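Local structure of putative neuraminyllactose-binding hemagglutinin homolog (Helicobacter pylori, 3BGH) at residues F60-F71 / Y198-L209. The protein is of unproven function but is probably an outer-membrane lipoprotein adhesin related to a neuraminyllactose-binding hemagglutinin. Sequence-based numbering, arbitrary orientation.
Sequences FEKSLFLQLSSF and YHKVMVHITKEL
With CG anti to the backbone N (chi1 -176°), the ring of Tyr198 reaches across to helix 54-73 and fits as a knob into the hole formed by Phe60, Ser63, Leu64 and Gln67. Phe60 takes a similar first torsion and turns its face to the tyrosine: the two rings form a T-shaped pair, centroids 5.4 Å apart, with Tyr198 CD1 over the centre of the phenylalanine. At the far end Tyr198 OH donates to Gln67 OE1 (2.8 Å), approaching a lone pair within the plane of the amide, which lies nearly coplanar with the ring. Gln67 OE1 also accepts from Tyr25 N, so two donors grip the buried amide oxygen. Leu64 slides past the tyrosine, and its CD2 touches both Tyr198 CE1 (3.4 Å) and Met202 SD (3.6 Å). One turn on, the side chains of Leu68 and Ile205 cross at about a right angle, with Leu68 CD2 3.7 Å from Ile205 CG2. Phe71 closes the row with a CH-pi contact, Thr206 CG2 lying 3.8 Å from the ring centroid, while Leu209 O sits at the ring edge. Beneath, Met102 of strand 98-114 touches Leu64, Leu68 and Ile205. The segment axes approach to 11.3 Å and cross at -27°, a loosely spaced, near-parallel helix pair packed side by side on one face of a mixed beta-sheet, as in a two-layer alpha/beta fold.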
ATOM      1  N   PHE A  60      -3.891   8.113 -14.820  1.00 53.39           N
ATOM      2  CA  PHE A  60      -3.922   8.572 -13.431  1.00 53.49           C
ATOM      3  C   PHE A  60      -2.788   9.584 -13.132  1.00 54.42           C
ATOM      4  O   PHE A  60      -3.035  10.616 -12.515  1.00 55.20           O
ATOM      5  CB  PHE A  60      -3.851   7.352 -12.489  1.00 51.58           C
ATOM      6  CG  PHE A  60      -4.214   7.634 -11.066  1.00 49.62           C
ATOM      7  CD1 PHE A  60      -5.433   7.190 -10.538  1.00 48.57           C
ATOM      8  CD2 PHE A  60      -3.326   8.276 -10.220  1.00 45.02           C
ATOM      9  CE1 PHE A  60      -5.762   7.421  -9.191  1.00 48.46           C
ATOM     10  CE2 PHE A  60      -3.663   8.507  -8.887  1.00 46.72           C
ATOM     11  CZ  PHE A  60      -4.868   8.078  -8.366  1.00 47.97           C
ATOM     12  N   GLU A  61      -1.561   9.299 -13.545  1.00 55.22           N
ATOM     13  CA  GLU A  61      -0.458  10.267 -13.354  1.00 57.23           C
ATOM     14  C   GLU A  61      -0.599  11.535 -14.207  1.00 58.61           C
ATOM     15  O   GLU A  61      -0.197  12.611 -13.765  1.00 59.74           O
ATOM     16  CB  GLU A  61       0.901   9.665 -13.683  1.00 56.32           C
ATOM     17  CG  GLU A  61       1.437   8.731 -12.656  1.00 57.34           C
ATOM     18  CD  GLU A  61       2.592   7.872 -13.190  1.00 56.63           C
ATOM     19  OE1 GLU A  61       2.876   7.882 -14.405  1.00 57.55           O
ATOM     20  OE2 GLU A  61       3.222   7.185 -12.385  1.00 53.70           O
ATOM     21  N   LYS A  62      -1.132  11.401 -15.424  1.00 59.74           N
ATOM     22  CA  LYS A  62      -1.260  12.527 -16.351  1.00 61.13           C
ATOM     23  C   LYS A  62      -2.365  13.442 -15.880  1.00 60.10           C
ATOM     24  O   LYS A  62      -2.197  14.649 -15.872  1.00 60.53           O
ATOM     25  CB  LYS A  62      -1.499  12.064 -17.814  1.00 62.03           C
ATOM     26  CG  LYS A  62      -2.407  13.016 -18.704  1.00 63.60           C
ATOM     27  CD  LYS A  62      -2.470  12.619 -20.219  1.00 64.83           C
ATOM     28  CE  LYS A  62      -3.819  12.990 -20.903  1.00 68.44           C
ATOM     29  NZ  LYS A  62      -4.957  12.073 -20.461  1.00 71.50           N
ATOM     30  N   SER A  63      -3.495  12.883 -15.471  1.00 59.69           N
ATOM     31  CA  SER A  63      -4.593  13.714 -15.020  1.00 58.98           C
ATOM     32  C   SER A  63      -4.269  14.569 -13.793  1.00 58.85           C
ATOM     33  O   SER A  63      -4.676  15.722 -13.737  1.00 59.30           O
ATOM     34  CB  SER A  63      -5.837  12.884 -14.801  1.00 58.96           C
ATOM     35  OG  SER A  63      -6.117  12.194 -15.999  1.00 59.53           O
ATOM     36  N   LEU A  64      -3.530  14.012 -12.833  1.00 58.41           N
ATOM     37  CA  LEU A  64      -3.209  14.694 -11.570  1.00 57.94           C
ATOM     38  C   LEU A  64      -2.317  15.877 -11.871  1.00 58.10           C
ATOM     39  O   LEU A  64      -2.429  16.950 -11.290  1.00 56.85           O
ATOM     40  CB  LEU A  64      -2.488  13.747 -10.581  1.00 57.33           C
ATOM     41  CG  LEU A  64      -3.238  12.724  -9.719  1.00 57.00           C
ATOM     42  CD1 LEU A  64      -2.265  12.033  -8.754  1.00 55.74           C
ATOM     43  CD2 LEU A  64      -4.369  13.368  -8.891  1.00 56.00           C
ATOM     44  N   PHE A  65      -1.424  15.643 -12.815  1.00 59.37           N
ATOM     45  CA  PHE A  65      -0.420  16.597 -13.219  1.00 59.99           C
ATOM     46  C   PHE A  65      -1.090  17.819 -13.874  1.00 59.90           C
ATOM     47  O   PHE A  65      -0.789  18.966 -13.532  1.00 60.80           O
ATOM     48  CB  PHE A  65       0.506  15.863 -14.170  1.00 60.99           C
ATOM     49  CG  PHE A  65       1.769  16.578 -14.476  1.00 61.90           C
ATOM     50  CD1 PHE A  65       2.448  17.279 -13.494  1.00 63.49           C
ATOM     51  CD2 PHE A  65       2.291  16.530 -15.760  1.00 63.03           C
ATOM     52  CE1 PHE A  65       3.640  17.942 -13.786  1.00 62.79           C
ATOM     53  CE2 PHE A  65       3.472  17.186 -16.071  1.00 65.09           C
ATOM     54  CZ  PHE A  65       4.156  17.897 -15.085  1.00 63.46           C
ATOM     55  N   LEU A  66      -2.034  17.589 -14.776  1.00 59.52           N
ATOM     56  CA  LEU A  66      -2.602  18.696 -15.533  1.00 58.88           C
ATOM     57  C   LEU A  66      -3.561  19.440 -14.641  1.00 59.19           C
ATOM     58  O   LEU A  66      -3.514  20.668 -14.554  1.00 59.88           O
ATOM     59  CB  LEU A  66      -3.302  18.226 -16.814  1.00 58.78           C
ATOM     60  CG  LEU A  66      -2.482  17.468 -17.878  1.00 57.42           C
ATOM     61  CD1 LEU A  66      -3.420  16.949 -18.935  1.00 53.15           C
ATOM     62  CD2 LEU A  66      -1.378  18.322 -18.511  1.00 54.32           C
ATOM     63  N   GLN A  67      -4.396  18.687 -13.943  1.00 59.19           N
ATOM     64  CA  GLN A  67      -5.325  19.248 -13.002  1.00 59.77           C
ATOM     65  C   GLN A  67      -4.690  20.063 -11.881  1.00 60.26           C
ATOM     66  O   GLN A  67      -5.220  21.088 -11.484  1.00 61.03           O
ATOM     67  CB  GLN A  67      -6.172  18.156 -12.428  1.00 60.07           C
ATOM     68  CG  GLN A  67      -7.096  17.529 -13.453  1.00 61.79           C
ATOM     69  CD  GLN A  67      -8.477  17.407 -12.896  1.00 63.23           C
ATOM     70  OE1 GLN A  67      -8.834  16.377 -12.307  1.00 63.51           O
ATOM     71  NE2 GLN A  67      -9.256  18.490 -13.007  1.00 62.77           N
ATOM     72  N   LEU A  68      -3.569  19.605 -11.353  1.00 60.63           N
ATOM     73  CA  LEU A  68      -2.892  20.366 -10.335  1.00 60.91           C
ATOM     74  C   LEU A  68      -2.304  21.643 -10.907  1.00 61.33           C
ATOM     75  O   LEU A  68      -2.225  22.647 -10.213  1.00 60.58           O
ATOM     76  CB  LEU A  68      -1.825  19.543  -9.637  1.00 60.23           C
ATOM     77  CG  LEU A  68      -2.476  18.857  -8.461  1.00 61.35           C
ATOM     78  CD1 LEU A  68      -1.590  17.711  -8.000  1.00 61.44           C
ATOM     79  CD2 LEU A  68      -2.796  19.896  -7.312  1.00 62.39           C
ATOM     80  N   SER A  69      -1.870  21.597 -12.161  1.00 62.93           N
ATOM     81  CA  SER A  69      -1.483  22.831 -12.837  1.00 63.90           C
ATOM     82  C   SER A  69      -2.702  23.763 -12.958  1.00 64.14           C
ATOM     83  O   SER A  69      -2.612  24.923 -12.555  1.00 64.02           O
ATOM     84  CB  SER A  69      -0.802  22.552 -14.165  1.00 64.03           C
ATOM     85  OG  SER A  69       0.476  21.976 -13.933  1.00 64.53           O
ATOM     86  N   SER A  70      -3.848  23.239 -13.406  1.00 64.63           N
ATOM     87  CA  SER A  70      -5.073  24.063 -13.560  1.00 65.49           C
ATOM     88  C   SER A  70      -5.563  24.652 -12.270  1.00 65.44           C
ATOM     89  O   SER A  70      -5.985  25.810 -12.239  1.00 66.40           O
ATOM     90  CB  SER A  70      -6.229  23.299 -14.175  1.00 64.74           C
ATOM     91  OG  SER A  70      -5.932  23.038 -15.517  1.00 68.42           O
ATOM     92  N   PHE A  71      -5.554  23.833 -11.222  1.00 64.96           N
ATOM     93  CA  PHE A  71      -5.886  24.288  -9.891  1.00 64.00           C
ATOM     94  C   PHE A  71      -4.961  25.433  -9.467  1.00 64.52           C
ATOM     95  O   PHE A  71      -5.419  26.457  -8.972  1.00 64.75           O
ATOM     96  CB  PHE A  71      -5.743  23.144  -8.902  1.00 62.81           C
ATOM     97  CG  PHE A  71      -6.021  23.544  -7.501  1.00 60.20           C
ATOM     98  CD1 PHE A  71      -7.334  23.642  -7.046  1.00 58.58           C
ATOM     99  CD2 PHE A  71      -4.975  23.839  -6.630  1.00 56.99           C
ATOM    100  CE1 PHE A  71      -7.608  24.021  -5.719  1.00 56.90           C
ATOM    101  CE2 PHE A  71      -5.233  24.219  -5.316  1.00 56.21           C
ATOM    102  CZ  PHE A  71      -6.549  24.310  -4.860  1.00 56.43           C
ATOM    103  N   TYR A 198      -8.765   8.469  -7.271  1.00 49.54           N
ATOM    104  CA  TYR A 198      -8.394   9.702  -7.944  1.00 49.31           C
ATOM    105  C   TYR A 198      -9.145  10.874  -7.297  1.00 49.71           C
ATOM    106  O   TYR A 198      -8.532  11.875  -6.975  1.00 50.08           O
ATOM    107  CB  TYR A 198      -8.689   9.659  -9.451  1.00 48.24           C
ATOM    108  CG  TYR A 198      -8.193  10.926 -10.130  1.00 47.30           C
ATOM    109  CD1 TYR A 198      -6.917  11.002 -10.664  1.00 43.86           C
ATOM    110  CD2 TYR A 198      -8.988  12.068 -10.177  1.00 46.42           C
ATOM    111  CE1 TYR A 198      -6.473  12.168 -11.273  1.00 43.96           C
ATOM    112  CE2 TYR A 198      -8.550  13.231 -10.775  1.00 43.18           C
ATOM    113  CZ  TYR A 198      -7.300  13.281 -11.309  1.00 44.86           C
ATOM    114  OH  TYR A 198      -6.872  14.466 -11.886  1.00 47.33           O
ATOM    115  N   HIS A 199     -10.457  10.725  -7.115  1.00 49.82           N
ATOM    116  CA  HIS A 199     -11.299  11.716  -6.455  1.00 51.63           C
ATOM    117  C   HIS A 199     -10.715  12.072  -5.067  1.00 51.66           C
ATOM    118  O   HIS A 199     -10.415  13.237  -4.838  1.00 52.17           O
ATOM    119  CB  HIS A 199     -12.764  11.218  -6.374  1.00 52.02           C
ATOM    120  CG  HIS A 199     -13.706  12.158  -5.669  1.00 56.26           C
ATOM    121  ND1 HIS A 199     -14.310  13.233  -6.296  1.00 56.69           N
ATOM    122  CD2 HIS A 199     -14.195  12.144  -4.400  1.00 59.32           C
ATOM    123  CE1 HIS A 199     -15.106  13.855  -5.442  1.00 57.86           C
ATOM    124  NE2 HIS A 199     -15.059  13.212  -4.285  1.00 61.86           N
ATOM    125  N   LYS A 200     -10.505  11.076  -4.183  1.00 50.58           N
ATOM    126  CA  LYS A 200      -9.885  11.320  -2.880  1.00 49.90           C
ATOM    127  C   LYS A 200      -8.534  12.057  -2.927  1.00 50.02           C
ATOM    128  O   LYS A 200      -8.314  12.945  -2.090  1.00 50.34           O
ATOM    129  CB  LYS A 200      -9.735  10.031  -2.049  1.00 50.12           C
ATOM    130  CG  LYS A 200      -9.274  10.305  -0.606  1.00 48.77           C
ATOM    131  CD  LYS A 200      -8.909   9.038   0.203  1.00 49.86           C
ATOM    132  CE  LYS A 200      -8.697   9.344   1.700  1.00 48.29           C
ATOM    133  NZ  LYS A 200      -8.529   8.139   2.583  1.00 48.44           N
ATOM    134  N   VAL A 201      -7.639  11.705  -3.860  1.00 48.63           N
ATOM    135  CA  VAL A 201      -6.341  12.420  -3.934  1.00 49.09           C
ATOM    136  C   VAL A 201      -6.545  13.928  -4.260  1.00 49.31           C
ATOM    137  O   VAL A 201      -6.012  14.811  -3.586  1.00 49.02           O
ATOM    138  CB  VAL A 201      -5.284  11.772  -4.936  1.00 48.04           C
ATOM    139  CG1 VAL A 201      -4.074  12.627  -5.055  1.00 44.65           C
ATOM    140  CG2 VAL A 201      -4.852  10.401  -4.450  1.00 48.05           C
ATOM    141  N   MET A 202      -7.302  14.200  -5.302  1.00 49.59           N
ATOM    142  CA  MET A 202      -7.510  15.574  -5.718  1.00 50.05           C
ATOM    143  C   MET A 202      -8.171  16.413  -4.622  1.00 51.09           C
ATOM    144  O   MET A 202      -7.775  17.549  -4.421  1.00 52.20           O
ATOM    145  CB  MET A 202      -8.318  15.621  -7.011  1.00 49.92           C
ATOM    146  CG  MET A 202      -7.497  15.353  -8.285  1.00 47.02           C
ATOM    147  SD  MET A 202      -6.145  16.478  -8.527  1.00 42.75           S
ATOM    148  CE  MET A 202      -7.019  18.031  -8.551  1.00 44.81           C
ATOM    149  N   VAL A 203      -9.163  15.862  -3.916  1.00 52.00           N
ATOM    150  CA  VAL A 203      -9.848  16.574  -2.836  1.00 52.65           C
ATOM    151  C   VAL A 203      -8.902  16.891  -1.682  1.00 53.07           C
ATOM    152  O   VAL A 203      -8.927  17.984  -1.118  1.00 54.33           O
ATOM    153  CB  VAL A 203     -11.004  15.739  -2.247  1.00 53.42           C
ATOM    154  CG1 VAL A 203     -11.508  16.355  -0.947  1.00 52.64           C
ATOM    155  CG2 VAL A 203     -12.173  15.625  -3.224  1.00 53.25           C
ATOM    156  N   HIS A 204      -8.085  15.927  -1.289  1.00 52.67           N
ATOM    157  CA  HIS A 204      -7.218  16.141  -0.156  1.00 51.66           C
ATOM    158  C   HIS A 204      -6.111  17.108  -0.525  1.00 51.28           C
ATOM    159  O   HIS A 204      -5.810  17.973   0.247  1.00 51.12           O
ATOM    160  CB  HIS A 204      -6.666  14.814   0.386  1.00 50.79           C
ATOM    161  CG  HIS A 204      -7.660  14.032   1.190  1.00 50.31           C
ATOM    162  ND1 HIS A 204      -7.331  13.392   2.367  1.00 47.05           N
ATOM    163  CD2 HIS A 204      -8.976  13.782   0.983  1.00 49.72           C
ATOM    164  CE1 HIS A 204      -8.403  12.792   2.851  1.00 49.14           C
ATOM    165  NE2 HIS A 204      -9.416  13.009   2.029  1.00 47.67           N
ATOM    166  N   ILE A 205      -5.510  16.967  -1.699  1.00 51.86           N
ATOM    167  CA  ILE A 205      -4.459  17.888  -2.084  1.00 52.98           C
ATOM    168  C   ILE A 205      -4.991  19.301  -2.319  1.00 54.23           C
ATOM    169  O   ILE A 205      -4.356  20.258  -1.924  1.00 54.60           O
ATOM    170  CB  ILE A 205      -3.690  17.451  -3.318  1.00 52.48           C
ATOM    171  CG1 ILE A 205      -2.700  16.343  -2.979  1.00 51.91           C
ATOM    172  CG2 ILE A 205      -2.861  18.636  -3.861  1.00 52.80           C
ATOM    173  CD1 ILE A 205      -2.043  15.715  -4.211  1.00 50.31           C
ATOM    174  N   THR A 206      -6.143  19.434  -2.967  1.00 55.65           N
ATOM    175  CA  THR A 206      -6.666  20.766  -3.241  1.00 57.09           C
ATOM    176  C   THR A 206      -6.958  21.458  -1.925  1.00 57.96           C
ATOM    177  O   THR A 206      -6.706  22.658  -1.812  1.00 57.81           O
ATOM    178  CB  THR A 206      -7.944  20.761  -4.100  1.00 57.28           C
ATOM    179  OG1 THR A 206      -8.872  19.820  -3.539  1.00 58.19           O
ATOM    180  CG2 THR A 206      -7.629  20.395  -5.544  1.00 55.66           C
ATOM    181  N   LYS A 207      -7.472  20.722  -0.930  1.00 58.37           N
ATOM    182  CA  LYS A 207      -7.706  21.330   0.380  1.00 58.83           C
ATOM    183  C   LYS A 207      -6.399  21.599   1.128  1.00 59.12           C
ATOM    184  O   LYS A 207      -6.317  22.572   1.914  1.00 59.29           O
ATOM    185  CB  LYS A 207      -8.701  20.546   1.232  1.00 60.07           C
ATOM    186  CG  LYS A 207     -10.116  20.638   0.662  1.00 62.63           C
ATOM    187  CD  LYS A 207     -11.085  19.577   1.218  1.00 66.08           C
ATOM    188  CE  LYS A 207     -12.480  19.749   0.568  1.00 67.40           C
ATOM    189  NZ  LYS A 207     -13.553  18.965   1.267  1.00 72.82           N
ATOM    190  N   GLU A 208      -5.371  20.785   0.875  1.00 57.71           N
ATOM    191  CA  GLU A 208      -4.100  21.029   1.533  1.00 57.73           C
ATOM    192  C   GLU A 208      -3.366  22.246   0.993  1.00 57.37           C
ATOM    193  O   GLU A 208      -2.618  22.868   1.713  1.00 57.11           O
ATOM    194  CB  GLU A 208      -3.159  19.814   1.497  1.00 58.24           C
ATOM    195  CG  GLU A 208      -2.019  19.906   2.532  1.00 58.33           C
ATOM    196  CD  GLU A 208      -2.522  20.074   4.006  1.00 58.78           C
ATOM    197  OE1 GLU A 208      -1.673  20.317   4.894  1.00 61.80           O
ATOM    198  OE2 GLU A 208      -3.743  19.955   4.292  1.00 57.32           O
ATOM    199  N   LEU A 209      -3.558  22.557  -0.280  1.00 57.16           N
ATOM    200  CA  LEU A 209      -2.813  23.628  -0.891  1.00 57.07           C
ATOM    201  C   LEU A 209      -3.661  24.905  -0.940  1.00 57.89           C
ATOM    202  O   LEU A 209      -3.676  25.581  -1.945  1.00 58.04           O
ATOM    203  CB  LEU A 209      -2.372  23.238  -2.302  1.00 57.24           C
ATOM    204  CG  LEU A 209      -1.501  22.015  -2.600  1.00 55.15           C
ATOM    205  CD1 LEU A 209      -1.286  21.900  -4.103  1.00 50.18           C
ATOM    206  CD2 LEU A 209      -0.184  22.123  -1.869  1.00 53.95           C
TER